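Local coordinates for ABC-type transport system, sugar-family extracellular solute-binding protein (Peptoclostridium difficile 630, PDB 6HNI) that binds tyrosine, probably for uptake by an ABC transporter, and is a lipoprotein with adhesive properties, at residues A[144-149]-A[252-257]. The protein carries 1 engineered substitution. Numbering follows the deposited sequence.
Sequences GLELLK and ACQGIN
Leu-147 packs against strand 252-255 in a small, mostly buried apolar contact, where the turn between helices 141-145 and 148-151 meets a mixed sheet. The leucine does this with one methyl, CD1. It lies almost straight above the face of the Cys-253 to Gln-254 peptide group, with CD1 3.6 Å from Cys-253 C and 3.9 Å from Gln-254 N. The same methyl is 4.0 Å from Ala-252 CB, so it covers the strand from Ala-252 to Gln-254. The CA-CB bonds of Ala-252 and Gln-254 point to the helical turn, while that of Cys-253 points away from it. Ala-252 pairs through its backbone with Ala-240, and Cys-253 with Ile-292.

The turn that presents Leu-147 is a type I beta turn from Leu-145 to Leu-148, with Leu-148 N hydrogen-bonded to Leu-145 O at 3.1 Å. Leu-145 touches Leu-176, Tyr-179 and Tyr-213, while Leu-148 touches Val-211 and Phe-185. The fold is the two-lobed one of periplasmic binding proteins, and the tyrosine lies between the lobes. The contact is set back from this ligand, about 9 Å from it at the side chain of Cys-253.

At the more open margin, Glu-146 and Gln-254 bring their ends together. The Gln-254 chain is extended, with CG anti to the backbone N (chi1 -178°), which carries its end out beside the glutamate. The carboxylate and amide planes stand almost perpendicular, 85° apart. Ile-291 of strand 290-294 touches both Leu-147 and Gln-254, and Val-293 packs on Ala-252.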
loop_
_atom_site.group_PDB
_atom_site.type_symbol
_atom_site.label_atom_id
_atom_site.label_comp_id
_atom_site.label_asym_id
_atom_site.label_seq_id
_atom_site.Cartn_x
_atom_site.Cartn_y
_atom_site.Cartn_z
ATOM N N GLY A 144 -10.962 -4.881 -7.215
ATOM C CA GLY A 144 -11.890 -4.668 -6.115
ATOM C C GLY A 144 -13.329 -4.479 -6.560
ATOM O O GLY A 144 -14.253 -5.022 -5.940
ATOM N N LEU A 145 -13.534 -3.749 -7.648
ATOM C CA LEU A 145 -14.888 -3.462 -8.106
ATOM C C LEU A 145 -15.614 -4.701 -8.657
ATOM O O LEU A 145 -16.833 -4.750 -8.623
ATOM C CB LEU A 145 -14.873 -2.258 -9.054
ATOM C CG LEU A 145 -14.392 -0.961 -8.368
ATOM C CD1 LEU A 145 -14.362 0.195 -9.346
ATOM C CD2 LEU A 145 -15.140 -0.589 -7.106
ATOM N N GLU A 146 -14.870 -5.708 -9.100
ATOM C CA GLU A 146 -15.389 -7.077 -9.417
ATOM C C GLU A 146 -16.197 -7.666 -8.277
ATOM O O GLU A 146 -17.147 -8.418 -8.496
ATOM C CB GLU A 146 -14.213 -8.088 -9.757
ATOM C CG GLU A 146 -13.704 -8.026 -11.179
ATOM C CD GLU A 146 -12.443 -8.861 -11.456
ATOM O OE1 GLU A 146 -12.234 -9.934 -10.810
ATOM O OE2 GLU A 146 -11.658 -8.443 -12.339
ATOM N N LEU A 147 -15.821 -7.318 -7.052
ATOM C CA LEU A 147 -16.469 -7.851 -5.882
ATOM C C LEU A 147 -17.859 -7.284 -5.629
ATOM O O LEU A 147 -18.611 -7.857 -4.866
ATOM C CB LEU A 147 -15.579 -7.673 -4.658
ATOM C CG LEU A 147 -14.164 -8.317 -4.759
ATOM C CD1 LEU A 147 -13.496 -8.028 -3.438
ATOM C CD2 LEU A 147 -14.250 -9.806 -5.088
ATOM N N LEU A 148 -18.202 -6.171 -6.273
ATOM C CA LEU A 148 -19.561 -5.657 -6.166
ATOM C C LEU A 148 -20.585 -6.664 -6.656
ATOM O O LEU A 148 -21.665 -6.754 -6.083
ATOM C CB LEU A 148 -19.672 -4.338 -6.906
ATOM C CG LEU A 148 -18.849 -3.174 -6.392
ATOM C CD1 LEU A 148 -19.040 -1.931 -7.268
ATOM C CD2 LEU A 148 -19.106 -2.883 -4.920
ATOM N N LYS A 149 -20.261 -7.457 -7.675
ATOM C CA LYS A 149 -21.208 -8.479 -8.158
ATOM C C LYS A 149 -21.583 -9.453 -7.058
ATOM O O LYS A 149 -22.668 -10.034 -7.064
ATOM C CB LYS A 149 -20.602 -9.318 -9.281
ATOM C CG LYS A 149 -20.322 -8.583 -10.558
ATOM C CD LYS A 149 -19.953 -9.542 -11.668
ATOM C CE LYS A 149 -21.025 -10.589 -11.930
ATOM N NZ LYS A 149 -20.874 -11.155 -13.304
ATOM N N ALA A 252 -13.995 -6.778 2.293
ATOM C CA ALA A 252 -13.364 -7.668 1.305
ATOM C C ALA A 252 -12.369 -6.967 0.432
ATOM O O ALA A 252 -12.393 -5.737 0.291
ATOM C CB ALA A 252 -14.406 -8.319 0.432
ATOM N N CYS A 253 -11.476 -7.769 -0.169
ATOM C CA CYS A 253 -10.514 -7.299 -1.155
ATOM C C CYS A 253 -10.182 -8.411 -2.142
ATOM O O CYS A 253 -10.461 -9.585 -1.877
ATOM C CB CYS A 253 -9.243 -6.838 -0.458
ATOM S SG CYS A 253 -8.243 -8.215 0.166
ATOM N N GLN A 254 -9.581 -8.018 -3.265
ATOM C CA GLN A 254 -8.992 -8.955 -4.198
ATOM C C GLN A 254 -7.644 -8.305 -4.547
ATOM O O GLN A 254 -7.527 -7.498 -5.484
ATOM C CB GLN A 254 -9.859 -9.157 -5.447
ATOM C CG GLN A 254 -9.275 -10.176 -6.405
ATOM C CD GLN A 254 -10.202 -10.511 -7.544
ATOM O OE1 GLN A 254 -11.124 -9.706 -7.921
ATOM N NE2 GLN A 254 -10.020 -11.654 -8.073
ATOM N N GLY A 255 -6.646 -8.624 -3.721
ATOM C CA GLY A 255 -5.387 -7.909 -3.731
ATOM C C GLY A 255 -4.140 -8.768 -3.684
ATOM O O GLY A 255 -4.243 -9.975 -3.580
ATOM N N ILE A 256 -3.026 -8.069 -3.773
ATOM C CA ILE A 256 -1.702 -8.740 -3.859
ATOM C C ILE A 256 -1.180 -9.085 -2.494
ATOM O O ILE A 256 -1.662 -8.655 -1.431
ATOM C CB ILE A 256 -0.700 -7.857 -4.599
ATOM C CG1 ILE A 256 -0.336 -6.619 -3.755
ATOM C CG2 ILE A 256 -1.176 -7.550 -6.011
ATOM C CD1 ILE A 256 0.895 -5.885 -4.185
ATOM N N ASN A 257 -0.127 -9.909 -2.507
ATOM C CA ASN A 257 0.536 -10.367 -1.259
ATOM C C ASN A 257 1.748 -9.512 -1.010
ATOM O O ASN A 257 2.791 -9.601 -1.727
ATOM C CB ASN A 257 0.918 -11.858 -1.426
ATOM C CG ASN A 257 1.540 -12.470 -0.191
ATOM O OD1 ASN A 257 2.336 -11.846 0.490
ATOM N ND2 ASN A 257 1.211 -13.758 0.065
#